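Long-range contacts in putative S41 protease (Bacteroides fragilis NCTC 9343, PDB 3K50), which probably hydrolyses peptide bonds as an S41-family serine peptidase, although its substrates and biological role remain unknown: residues F197-T202 / L239-L244; L245-A250 / E280-G285; L258-R263 / Q273-N278; Y329-P334 / C349-A354. All coordinates share one frame; numbering follows the deposited sequence. Where two conformers were deposited one is given.

Contact 1: F197-T202 / L239-L244; sequences FKAGPT and LDCAQL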
loop_
_atom_site.group_PDB
_atom_site.type_symbol
_atom_site.label_atom_id
_atom_site.label_comp_id
_atom_site.label_asym_id
_atom_site.label_seq_id
_atom_site.Cartn_x
_atom_site.Cartn_y
_atom_site.Cartn_z
ATOM N N PHE A 197 -6.253 -0.770 1.993
ATOM C CA PHE A 197 -7.289 -1.297 2.876
ATOM C C PHE A 197 -8.304 -0.173 3.142
ATOM O O PHE A 197 -8.271 0.512 4.180
ATOM C CB PHE A 197 -6.667 -1.845 4.177
ATOM C CG PHE A 197 -5.839 -3.097 3.962
ATOM C CD1 PHE A 197 -4.585 -3.020 3.452
ATOM C CD2 PHE A 197 -6.344 -4.344 4.278
ATOM C CE1 PHE A 197 -3.840 -4.167 3.223
ATOM C CE2 PHE A 197 -5.608 -5.491 4.054
ATOM C CZ PHE A 197 -4.354 -5.398 3.512
ATOM N N LYS A 198 -9.245 -0.035 2.230
ATOM C CA LYS A 198 -10.248 1.013 2.293
ATOM C C LYS A 198 -11.593 0.396 1.909
ATOM O O LYS A 198 -11.684 -0.261 0.892
ATOM C CB LYS A 198 -9.825 2.132 1.332
ATOM C CG LYS A 198 -10.572 3.442 1.571
ATOM C CD LYS A 198 -10.087 4.497 0.639
ATOM C CE LYS A 198 -10.836 5.787 0.789
ATOM N NZ LYS A 198 -10.284 6.745 -0.209
ATOM N N ALA A 199 -12.617 0.628 2.718
ATOM C CA ALA A 199 -13.878 -0.045 2.602
ATOM C C ALA A 199 -14.734 0.512 1.491
ATOM O O ALA A 199 -15.415 -0.249 0.838
ATOM C CB ALA A 199 -14.622 -0.031 3.981
ATOM N N GLY A 200 -14.660 1.827 1.250
ATOM C CA GLY A 200 -15.447 2.481 0.216
ATOM C C GLY A 200 -15.003 3.936 0.015
ATOM O O GLY A 200 -14.116 4.425 0.758
ATOM N N PRO A 201 -15.572 4.618 -1.017
ATOM C CA PRO A 201 -15.187 6.008 -1.324
ATOM C C PRO A 201 -15.613 7.016 -0.249
ATOM O O PRO A 201 -14.885 7.953 -0.012
ATOM C CB PRO A 201 -15.866 6.297 -2.675
ATOM C CG PRO A 201 -17.001 5.311 -2.764
ATOM C CD PRO A 201 -16.538 4.079 -1.997
ATOM N N THR A 202 -16.744 6.794 0.416
ATOM C CA THR A 202 -17.230 7.688 1.459
ATOM C C THR A 202 -17.128 7.021 2.837
ATOM O O THR A 202 -16.936 5.807 2.935
ATOM C CB THR A 202 -18.673 8.135 1.184
ATOM O OG1 THR A 202 -19.543 7.005 1.275
ATOM C CG2 THR A 202 -18.804 8.799 -0.213
ATOM N N LEU A 239 -8.311 -1.930 9.522
ATOM C CA LEU A 239 -8.190 -3.283 10.011
ATOM C C LEU A 239 -9.444 -4.088 9.755
ATOM O O LEU A 239 -9.358 -5.292 9.671
ATOM C CB LEU A 239 -7.786 -3.340 11.508
ATOM C CG LEU A 239 -6.331 -2.878 11.789
ATOM C CD1 LEU A 239 -5.996 -2.989 13.258
ATOM C CD2 LEU A 239 -5.297 -3.635 10.987
ATOM N N ASP A 240 -10.591 -3.443 9.586
ATOM C CA ASP A 240 -11.804 -4.191 9.292
ATOM C C ASP A 240 -11.696 -4.778 7.866
ATOM O O ASP A 240 -12.176 -5.878 7.608
ATOM C CB ASP A 240 -13.040 -3.324 9.563
ATOM C CG ASP A 240 -13.211 -2.983 11.151
ATOM O OD1 ASP A 240 -13.148 -3.902 12.034
ATOM O OD2 ASP A 240 -13.385 -1.788 11.510
ATOM N N CYS A 241 -11.072 -4.042 6.952
ATOM C CA CYS A 241 -10.783 -4.550 5.608
ATOM C C CYS A 241 -9.836 -5.718 5.719
ATOM O O CYS A 241 -10.022 -6.725 5.051
ATOM C CB CYS A 241 -10.164 -3.465 4.706
ATOM S SG CYS A 241 -11.340 -2.143 4.354
ATOM N N ALA A 242 -8.825 -5.586 6.573
ATOM C CA ALA A 242 -7.864 -6.659 6.756
ATOM C C ALA A 242 -8.514 -7.950 7.308
ATOM O O ALA A 242 -8.188 -9.023 6.873
ATOM C CB ALA A 242 -6.702 -6.203 7.660
ATOM N N GLN A 243 -9.435 -7.813 8.253
ATOM C CA GLN A 243 -10.159 -8.927 8.808
ATOM C C GLN A 243 -10.959 -9.590 7.727
ATOM O O GLN A 243 -11.017 -10.792 7.689
ATOM C CB GLN A 243 -11.082 -8.457 9.946
ATOM C CG GLN A 243 -11.817 -9.608 10.642
ATOM C CD GLN A 243 -12.834 -9.138 11.655
ATOM O OE1 GLN A 243 -13.255 -7.982 11.616
ATOM N NE2 GLN A 243 -13.272 -10.041 12.532
ATOM N N LEU A 244 -11.644 -8.814 6.903
ATOM C CA LEU A 244 -12.434 -9.384 5.790
ATOM C C LEU A 244 -11.554 -10.245 4.841
ATOM O O LEU A 244 -11.844 -11.423 4.599
ATOM C CB LEU A 244 -13.136 -8.265 4.994
ATOM C CG LEU A 244 -13.879 -8.677 3.697
ATOM C CD1 LEU A 244 -14.960 -9.717 3.962
ATOM C CD2 LEU A 244 -14.450 -7.514 2.931
#
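Phe197 and Cys241 bury the most surface here, where a loop of the S41 peptidase region, a ClpP/crotonase-type fold, crosses the first turns of helix 239-249. The loop follows strand 187-194. Phe197 lies alongside the helix instead of laying its ring flat on it. The ring turns an edge to the helix, with Cys241 CB and the backbone N of Ala242 both close to the ring plane. At that edge Phe197 CD2 comes to 3.6 Å from Ala242 N, and CE2 rests 3.8 Å from the Ala242 methyl, CB. Nearer the backbone, the two CB atoms of Phe197 and Cys241 stand 3.9 Å apart. Phe197 owes this pose to a first torsion that sets CG opposite its carbonyl carbon (chi1 -69°), and a second ring, that of Tyr194, meets it edge-to-face. Backbone hydrogen bonds between Phe197 and both Gly236 and Ser238 tie the loop to the residues just ahead of the helix, while the Ser238 hydroxyl OG is bonded to Cys241 N. No hydrogen bond joins the two segments directly; they meet by van der Waals packing, largely apolar. The thiol of Cys241 reaches past Phe197 to the next two residues of the loop. There its SG lies against the peptide link between Lys198 and Ala199, 3.5 Å from Ala199 N and 3.9 Å from the Ala199 methyl, CB.

Contact 2: L245-A250 / E280-G285; sequences LCTMLA and ELIQSG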
loop_
_atom_site.group_PDB
_atom_site.type_symbol
_atom_site.label_atom_id
_atom_site.label_comp_id
_atom_site.label_asym_id
_atom_site.label_seq_id
_atom_site.Cartn_x
_atom_site.Cartn_y
_atom_site.Cartn_z
ATOM N N LEU A 245 -10.445 -9.654 4.390
ATOM C CA LEU A 245 -9.472 -10.302 3.506
ATOM C C LEU A 245 -8.949 -11.628 4.123
ATOM O O LEU A 245 -8.938 -12.703 3.496
ATOM C CB LEU A 245 -8.318 -9.330 3.225
ATOM C CG LEU A 245 -7.240 -9.819 2.264
ATOM C CD1 LEU A 245 -7.840 -10.271 0.847
ATOM C CD2 LEU A 245 -6.107 -8.789 2.119
ATOM N N CYS A 246 -8.501 -11.566 5.365
ATOM C CA CYS A 246 -8.035 -12.771 6.027
ATOM C C CYS A 246 -9.058 -13.840 6.139
ATOM O O CYS A 246 -8.743 -15.013 5.968
ATOM C CB CYS A 246 -7.584 -12.440 7.441
ATOM S SG CYS A 246 -6.034 -11.458 7.486
ATOM N N THR A 247 -10.297 -13.440 6.459
ATOM C CA THR A 247 -11.370 -14.385 6.668
ATOM C C THR A 247 -11.594 -15.165 5.364
ATOM O O THR A 247 -11.851 -16.359 5.373
ATOM C CB THR A 247 -12.632 -13.631 7.220
ATOM O OG1 THR A 247 -12.384 -13.204 8.593
ATOM C CG2 THR A 247 -13.935 -14.502 7.151
HETATM N N MSE A 248 -11.440 -14.484 4.233
HETATM C CA MSE A 248 -11.729 -15.104 2.952
HETATM C C MSE A 248 -10.562 -15.944 2.383
HETATM O O MSE A 248 -10.794 -16.817 1.537
HETATM C CB MSE A 248 -12.243 -14.054 1.962
HETATM C CG MSE A 248 -13.641 -13.493 2.276
HETATM SE SE MSE A 248 -14.565 -12.477 0.937
HETATM C CE MSE A 248 -13.304 -11.117 0.749
ATOM N N LEU A 249 -9.338 -15.734 2.855
ATOM C CA LEU A 249 -8.179 -16.521 2.382
ATOM C C LEU A 249 -7.961 -17.770 3.213
ATOM O O LEU A 249 -7.511 -18.771 2.697
ATOM C CB LEU A 249 -6.886 -15.691 2.446
ATOM C CG LEU A 249 -6.730 -14.497 1.528
ATOM C CD1 LEU A 249 -5.632 -13.493 1.941
ATOM C CD2 LEU A 249 -6.426 -15.097 0.083
ATOM N N ALA A 250 -8.384 -17.735 4.475
ATOM C CA ALA A 250 -7.976 -18.731 5.434
ATOM C C ALA A 250 -8.502 -20.143 5.194
ATOM O O ALA A 250 -9.528 -20.329 4.511
ATOM C CB ALA A 250 -8.396 -18.290 6.812
ATOM N N GLU A 280 -19.467 -14.461 9.129
ATOM C CA GLU A 280 -20.607 -13.579 8.824
ATOM C C GLU A 280 -20.169 -12.351 7.992
ATOM O O GLU A 280 -21.000 -11.653 7.439
ATOM C CB GLU A 280 -21.279 -13.106 10.105
ATOM C CG GLU A 280 -22.241 -14.101 10.745
ATOM C CD GLU A 280 -21.574 -15.237 11.456
ATOM O OE1 GLU A 280 -20.560 -14.990 12.152
ATOM O OE2 GLU A 280 -22.091 -16.385 11.352
ATOM N N LEU A 281 -18.872 -12.075 7.970
ATOM C CA LEU A 281 -18.328 -11.020 7.119
ATOM C C LEU A 281 -18.240 -11.388 5.657
ATOM O O LEU A 281 -18.177 -10.486 4.828
ATOM C CB LEU A 281 -16.907 -10.614 7.536
ATOM C CG LEU A 281 -16.648 -9.820 8.831
ATOM C CD1 LEU A 281 -15.153 -9.700 8.959
ATOM C CD2 LEU A 281 -17.291 -8.397 8.840
ATOM N N ILE A 282 -18.331 -12.674 5.312
ATOM C CA ILE A 282 -18.111 -13.077 3.908
ATOM C C ILE A 282 -19.206 -12.517 3.005
ATOM O O ILE A 282 -18.912 -11.994 1.905
ATOM C CB ILE A 282 -17.977 -14.612 3.802
ATOM C CG1 ILE A 282 -16.712 -15.096 4.592
ATOM C CG2 ILE A 282 -17.993 -15.113 2.351
ATOM C CD1 ILE A 282 -16.599 -16.580 4.751
ATOM N N GLN A 283 -20.453 -12.658 3.444
ATOM C CA GLN A 283 -21.595 -12.172 2.682
ATOM C C GLN A 283 -21.504 -12.635 1.225
ATOM O O GLN A 283 -21.387 -13.841 1.009
ATOM C CB GLN A 283 -21.726 -10.645 2.865
ATOM C CG GLN A 283 -22.041 -10.281 4.307
ATOM C CD GLN A 283 -23.364 -10.837 4.783
ATOM O OE1 GLN A 283 -24.415 -10.667 4.108
ATOM N NE2 GLN A 283 -23.347 -11.466 5.945
ATOM N N SER A 284 -21.519 -11.722 0.247
ATOM C CA SER A 284 -21.499 -12.073 -1.165
ATOM C C SER A 284 -20.168 -12.589 -1.707
ATOM O O SER A 284 -20.072 -12.961 -2.913
ATOM C CB SER A 284 -21.939 -10.867 -2.004
ATOM O OG SER A 284 -21.204 -9.716 -1.635
ATOM N N GLY A 285 -19.140 -12.604 -0.859
ATOM C CA GLY A 285 -17.839 -13.148 -1.213
ATOM C C GLY A 285 -17.803 -14.659 -0.989
ATOM O O GLY A 285 -18.860 -15.313 -0.987
#
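Thr247 and Ile282 meet without a flat side-chain group between them; the amide of Gln283 does its work beside this contact, inside segment 280-285. Its edge is used by Glu280 O, which lies almost in the amide plane and takes a nearly straight hydrogen bond from Gln283 NE2 (2.8 Å, N-H...O angle 175°). That bond straps the Gln283 side chain back over its own segment, just where the chain makes a type II' beta turn from Ile282 to Gly285, closed by Gly285 N bonding to Ile282 O at 2.8 Å. Across the contact the touching is aliphatic. Thr247 directs its methyl at Ile282: CG2 sits opposite the backbone N and comes 3.8 Å from Ile282 CG1. The hydroxyl on the other branch is already engaged, donating to Gln243 O within the helix and accepting from Asn278 N. Met248, built as selenomethionine, runs past Ile282 in the opposite direction, with its CG 4.2 Å from Ile282 CG1. Its chain then bends at the third torsion (chi3 -60°) and the selenium settles 4.0 Å from Gly285 CA. Leu281 adds a looser touch at the margin. The pair joins the C-terminal end of helix 239-249 to the connection between strands 273-276 and 292-297. Asn287 ND2 bonds Thr247 O and Ala250 O, Arg213 of helix 207-221 holds Leu281 O, and Phe216 of that helix packs on Met248.

Contact 3: L258-R263 / Q273-N278; sequences LLALLR and QDLTFN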
loop_
_atom_site.group_PDB
_atom_site.type_symbol
_atom_site.label_atom_id
_atom_site.label_comp_id
_atom_site.label_asym_id
_atom_site.label_seq_id
_atom_site.Cartn_x
_atom_site.Cartn_y
_atom_site.Cartn_z
ATOM N N LEU A 258 -9.370 -16.848 16.787
ATOM C CA LEU A 258 -8.809 -15.518 16.983
ATOM C C LEU A 258 -7.831 -15.106 15.856
ATOM O O LEU A 258 -6.972 -15.870 15.470
ATOM C CB LEU A 258 -8.081 -15.429 18.359
ATOM C CG LEU A 258 -9.005 -15.371 19.609
ATOM C CD1 LEU A 258 -8.142 -15.630 20.873
ATOM C CD2 LEU A 258 -9.845 -14.040 19.725
ATOM N N LEU A 259 -7.989 -13.893 15.342
ATOM C CA LEU A 259 -7.163 -13.400 14.275
ATOM C C LEU A 259 -6.235 -12.288 14.764
ATOM O O LEU A 259 -5.070 -12.248 14.427
ATOM C CB LEU A 259 -8.021 -12.855 13.140
ATOM C CG LEU A 259 -7.216 -12.225 11.991
ATOM C CD1 LEU A 259 -6.484 -13.293 11.199
ATOM C CD2 LEU A 259 -8.166 -11.357 11.137
ATOM N N ALA A 260 -6.798 -11.320 15.466
ATOM C CA ALA A 260 -6.043 -10.166 15.961
ATOM C C ALA A 260 -6.572 -9.654 17.274
ATOM O O ALA A 260 -7.799 -9.687 17.540
ATOM C CB ALA A 260 -6.012 -9.034 14.924
ATOM N N LEU A 261 -5.636 -9.166 18.090
ATOM C CA LEU A 261 -5.912 -8.688 19.438
ATOM C C LEU A 261 -5.482 -7.251 19.432
ATOM O O LEU A 261 -4.298 -6.961 19.417
ATOM C CB LEU A 261 -5.130 -9.509 20.464
ATOM C CG LEU A 261 -5.232 -11.050 20.526
ATOM C CD1 LEU A 261 -4.372 -11.526 21.663
ATOM C CD2 LEU A 261 -6.690 -11.548 20.680
ATOM N N LEU A 262 -6.459 -6.346 19.378
ATOM C CA LEU A 262 -6.206 -4.915 19.432
ATOM C C LEU A 262 -6.148 -4.489 20.898
ATOM O O LEU A 262 -7.158 -4.584 21.607
ATOM C CB LEU A 262 -7.305 -4.131 18.704
ATOM C CG LEU A 262 -7.314 -4.171 17.134
ATOM C CD1 LEU A 262 -7.257 -5.520 16.549
ATOM C CD2 LEU A 262 -8.504 -3.463 16.581
ATOM N N ARG A 263 -4.978 -4.017 21.326
ATOM C CA ARG A 263 -4.739 -3.570 22.684
ATOM C C ARG A 263 -4.254 -2.106 22.766
ATOM O O ARG A 263 -3.171 -1.742 22.285
ATOM C CB ARG A 263 -3.786 -4.543 23.329
ATOM C CG ARG A 263 -4.310 -5.981 23.341
ATOM C CD ARG A 263 -5.524 -6.076 24.225
ATOM N NE ARG A 263 -6.022 -7.440 24.459
ATOM C CZ ARG A 263 -6.998 -8.022 23.768
ATOM N NH1 ARG A 263 -7.600 -7.397 22.766
ATOM N NH2 ARG A 263 -7.367 -9.228 24.106
ATOM N N GLN A 273 -10.234 -4.851 21.336
ATOM C CA GLN A 273 -11.050 -5.697 20.485
ATOM C C GLN A 273 -10.349 -6.959 20.107
ATOM O O GLN A 273 -9.152 -6.907 19.800
ATOM C CB GLN A 273 -11.329 -5.049 19.131
ATOM C CG GLN A 273 -12.458 -4.229 18.981
ATOM C CD GLN A 273 -12.718 -3.891 17.508
ATOM O OE1 GLN A 273 -12.038 -3.048 16.934
ATOM N NE2 GLN A 273 -13.736 -4.522 16.920
ATOM N N ASP A 274 -11.121 -8.058 20.031
ATOM C CA ASP A 274 -10.642 -9.384 19.611
ATOM C C ASP A 274 -11.294 -9.653 18.263
ATOM O O ASP A 274 -12.507 -9.925 18.185
ATOM C CB ASP A 274 -11.066 -10.511 20.603
ATOM C CG ASP A 274 -10.306 -10.464 21.918
ATOM O OD1 ASP A 274 -9.293 -9.815 21.882
ATOM O OD2 ASP A 274 -10.622 -11.112 22.955
ATOM N N LEU A 275 -10.526 -9.554 17.203
ATOM C CA LEU A 275 -11.036 -9.873 15.857
ATOM C C LEU A 275 -10.821 -11.355 15.595
ATOM O O LEU A 275 -9.752 -11.927 15.874
ATOM C CB LEU A 275 -10.332 -9.036 14.808
ATOM C CG LEU A 275 -10.394 -7.495 14.996
ATOM C CD1 LEU A 275 -9.698 -6.808 13.914
ATOM C CD2 LEU A 275 -11.876 -6.966 15.137
ATOM N N THR A 276 -11.845 -11.983 15.046
ATOM C CA THR A 276 -11.765 -13.356 14.623
ATOM C C THR A 276 -11.840 -13.527 13.105
ATOM O O THR A 276 -12.141 -12.581 12.359
ATOM C CB THR A 276 -12.955 -14.161 15.192
ATOM O OG1 THR A 276 -14.193 -13.713 14.564
ATOM C CG2 THR A 276 -13.007 -14.029 16.698
ATOM N N PHE A 277 -11.559 -14.754 12.656
ATOM C CA PHE A 277 -11.870 -15.145 11.310
ATOM C C PHE A 277 -13.402 -15.228 11.391
ATOM O O PHE A 277 -13.946 -16.150 11.985
ATOM C CB PHE A 277 -11.248 -16.482 10.928
ATOM C CG PHE A 277 -9.733 -16.476 10.776
ATOM C CD1 PHE A 277 -9.133 -16.022 9.630
ATOM C CD2 PHE A 277 -8.938 -17.039 11.740
ATOM C CE1 PHE A 277 -7.751 -16.055 9.480
ATOM C CE2 PHE A 277 -7.598 -17.089 11.593
ATOM C CZ PHE A 277 -6.986 -16.596 10.480
ATOM N N ASN A 278 -14.110 -14.244 10.830
ATOM C CA ASN A 278 -15.566 -14.133 11.045
ATOM C C ASN A 278 -16.379 -14.415 9.792
ATOM O O ASN A 278 -16.512 -13.546 8.930
ATOM C CB ASN A 278 -15.866 -12.736 11.593
ATOM C CG ASN A 278 -17.301 -12.534 11.997
ATOM O OD1 ASN A 278 -18.209 -13.378 11.787
ATOM N ND2 ASN A 278 -17.530 -11.381 12.603
#
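Two residues of strand 258-263, Leu259 and Ala260, are set against the single residue Leu275 of strand 273-276, making a classic bulge in this antiparallel beta hairpin. Leu275 O is gripped twice, by Leu259 N at 2.7 Å and Ala260 N at 3.0 Å; the first donor lies in the carbonyl plane, the second is tilted 30° from it. Beyond the bulge the pairing is regular: Leu275 N returns a bond to Ala260 O, and Leu262 and Gln273 exchange two more. The tight side carries Ala260, Leu262 and Leu275, with Leu262 CD1 set 3.8 Å from Leu275 CD1; Gln273, beside Leu262, forms its less buried margin. At the bulged end Leu259, its CG opposite the backbone N (chi1 176°), sends CD1 over one face of Phe277, 3.8 Å from the ring centroid, in a CH-pi contact. Tyr315 meets the same ring edge-to-face, and Met307 and Cys311 of helix 304-312 pack against Leu259.

The opposite face of the hairpin, with Leu261 and Asp274, is more open to solvent, chiefly at Asp274 and nearby Leu258. Leu258 touches Asp274 CB with one methyl, and Leu261 CD2 comes near the carboxylate. A salt bridge also ties this side. Arg263, bent at chi2 and held a second time by NH1 bonding Leu262 O, brings two nitrogens to a single carboxylate oxygen lying close to the guanidinium plane: NH2 is 3.0 Å from Asp274 OD1 on the syn lone pair, and NH1 is 3.1 Å from the same Asp274 OD1, nearly along its C-O bond.

Contact 4: Y329-P334 / C349-A354; sequences YVATKP and CNVYNA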
loop_
_atom_site.group_PDB
_atom_site.type_symbol
_atom_site.label_atom_id
_atom_site.label_comp_id
_atom_site.label_asym_id
_atom_site.label_seq_id
_atom_site.Cartn_x
_atom_site.Cartn_y
_atom_site.Cartn_z
ATOM N N TYR A 329 4.313 -1.827 13.122
ATOM C CA TYR A 329 3.715 -2.948 13.853
ATOM C C TYR A 329 2.579 -2.561 14.812
ATOM O O TYR A 329 2.169 -3.395 15.618
ATOM C CB TYR A 329 4.831 -3.723 14.628
ATOM C CG TYR A 329 5.597 -2.885 15.590
ATOM C CD1 TYR A 329 6.738 -2.189 15.190
ATOM C CD2 TYR A 329 5.205 -2.764 16.917
ATOM C CE1 TYR A 329 7.443 -1.424 16.072
ATOM C CE2 TYR A 329 5.896 -1.924 17.817
ATOM C CZ TYR A 329 7.014 -1.276 17.407
ATOM O OH TYR A 329 7.706 -0.483 18.312
ATOM N N VAL A 330 2.157 -1.288 14.763
ATOM C CA VAL A 330 1.082 -0.728 15.592
ATOM C C VAL A 330 0.087 -0.071 14.638
ATOM O O VAL A 330 0.420 0.130 13.451
ATOM C CB VAL A 330 1.612 0.263 16.636
ATOM C CG1 VAL A 330 2.312 -0.476 17.806
ATOM C CG2 VAL A 330 2.540 1.275 15.976
ATOM N N ALA A 331 -1.147 0.169 15.098
ATOM C CA ALA A 331 -2.162 0.737 14.229
ATOM C C ALA A 331 -2.418 2.180 14.576
ATOM O O ALA A 331 -2.393 2.553 15.767
ATOM C CB ALA A 331 -3.476 -0.074 14.354
ATOM N N THR A 332 -2.719 2.967 13.545
ATOM C CA THR A 332 -3.114 4.343 13.709
ATOM C C THR A 332 -4.623 4.508 13.495
ATOM O O THR A 332 -5.282 3.644 12.871
ATOM C CB THR A 332 -2.402 5.248 12.703
ATOM O OG1 THR A 332 -2.766 4.862 11.371
ATOM C CG2 THR A 332 -0.803 5.187 12.893
ATOM N N LYS A 333 -5.175 5.568 14.066
ATOM C CA LYS A 333 -6.557 5.971 13.777
ATOM C C LYS A 333 -6.512 7.478 13.462
ATOM O O LYS A 333 -5.647 8.192 13.954
ATOM C CB LYS A 333 -7.497 5.650 14.938
ATOM C CG LYS A 333 -8.741 4.866 14.517
ATOM C CD LYS A 333 -8.861 3.568 15.354
ATOM C CE LYS A 333 -9.780 2.508 14.735
ATOM N NZ LYS A 333 -9.405 1.132 15.223
ATOM N N PRO A 334 -7.381 7.946 12.560
ATOM C CA PRO A 334 -7.465 9.377 12.260
ATOM C C PRO A 334 -8.264 10.221 13.268
ATOM O O PRO A 334 -9.317 9.787 13.748
ATOM C CB PRO A 334 -8.188 9.414 10.929
ATOM C CG PRO A 334 -8.987 8.163 10.891
ATOM C CD PRO A 334 -8.260 7.138 11.682
ATOM N N CYS A 349 -3.219 1.662 19.045
ATOM C CA CYS A 349 -3.135 0.310 19.611
ATOM C C CYS A 349 -2.121 -0.609 19.016
ATOM O O CYS A 349 -1.689 -0.458 17.892
ATOM C CB CYS A 349 -4.473 -0.423 19.522
ATOM S SG CYS A 349 -5.164 -0.753 17.872
ATOM N N ASN A 350 -1.720 -1.562 19.855
ATOM C CA ASN A 350 -0.984 -2.741 19.441
ATOM C C ASN A 350 -1.942 -3.668 18.704
ATOM O O ASN A 350 -3.188 -3.635 18.933
ATOM C CB ASN A 350 -0.412 -3.476 20.656
ATOM C CG ASN A 350 0.799 -2.833 21.181
ATOM O OD1 ASN A 350 1.841 -2.822 20.525
ATOM N ND2 ASN A 350 0.704 -2.305 22.334
ATOM N N VAL A 351 -1.412 -4.426 17.755
ATOM C CA VAL A 351 -2.208 -5.388 16.979
ATOM C C VAL A 351 -1.490 -6.763 17.005
ATOM O O VAL A 351 -0.627 -7.052 16.176
ATOM C CB VAL A 351 -2.420 -4.917 15.530
ATOM C CG1 VAL A 351 -3.371 -5.882 14.793
ATOM C CG2 VAL A 351 -2.948 -3.550 15.526
ATOM N N TYR A 352 -1.765 -7.571 18.034
ATOM C CA TYR A 352 -1.112 -8.873 18.157
ATOM C C TYR A 352 -1.839 -9.919 17.359
ATOM O O TYR A 352 -3.049 -9.844 17.215
ATOM C CB TYR A 352 -1.078 -9.327 19.597
ATOM C CG TYR A 352 -0.436 -8.259 20.563
ATOM C CD1 TYR A 352 0.880 -7.823 20.390
ATOM C CD2 TYR A 352 -1.139 -7.741 21.599
ATOM C CE1 TYR A 352 1.477 -6.888 21.229
ATOM C CE2 TYR A 352 -0.526 -6.791 22.493
ATOM C CZ TYR A 352 0.775 -6.403 22.293
ATOM O OH TYR A 352 1.394 -5.470 23.097
ATOM N N ASN A 353 -1.100 -10.927 16.915
ATOM C CA ASN A 353 -1.700 -12.082 16.287
ATOM C C ASN A 353 -2.224 -13.007 17.418
ATOM O O ASN A 353 -2.121 -12.685 18.603
ATOM C CB ASN A 353 -0.722 -12.813 15.333
ATOM C CG ASN A 353 0.522 -13.350 15.991
ATOM O OD1 ASN A 353 0.607 -13.587 17.214
ATOM N ND2 ASN A 353 1.520 -13.608 15.137
ATOM N N ALA A 354 -2.707 -14.183 17.045
ATOM C CA ALA A 354 -3.286 -15.146 18.005
ATOM C C ALA A 354 -2.229 -15.685 18.970
ATOM O O ALA A 354 -2.573 -16.175 20.027
ATOM C CB ALA A 354 -3.955 -16.289 17.242
HETATM O O HOH W 1 1.410 -4.245 17.997
#
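Ala331 N gives its hydrogen to Cys349 O at 2.9 Å in an almost perfectly straight bond (177°) that meets the carbonyl nearly head-on. The return bond of this pair, from Cys349 N to Ala331 O, is weak at 3.5 Å, and between these two segments the first bond is the stronger. Towards Tyr329 the strands part, and a water takes over. It donates to Tyr329 O at 2.6 Å and to Asn350 OD1 at 2.9 Å, and accepts from Val351 N at 2.8 Å, satisfying three polar atoms that do not bond one another directly. These segments belong to the beta hairpin of strands 330-336 and 342-352, whose second strand also pairs with strand 258-263; there the backbones of Asn350 and Tyr352 are bonded to Arg263 and Leu261. The short segments 330-334 and 349-352 run at 135° to each other, well short of exactly antiparallel. The Ala331 methyl is a main point of contact: CB lies 3.7 Å from Val351 CG2 and 4.0 Å from Cys349 SG, the thiol standing between its own backbone N and carbonyl carbon (chi1 62°). Val330 and Asn350 run side by side in the same direction. Val330 CG1 approaches the amide oxygen Asn350 OD1 to 3.6 Å, the oxygen that the water also holds.

How the contacts relate
All four contacts belong to the S41 peptidase part of the chain and follow one another along it, except that contact 3 falls between the two segments of contact 2. Contacts 1 and 2 use successive turns of helix 239-249, their centres about 12 Å apart. Contacts 3 and 4, about 11 Å apart by centres, belong to one antiparallel sheet, in which strand 258-263 pairs with strand 342-352. Contacts 2 and 4 do not touch, with centres about 21 Å apart. The helix packs against both hairpins, Gln243 bonding to Thr276 and Leu239 lying on Val351 and Ala331, so that helix and sheet form one connected body.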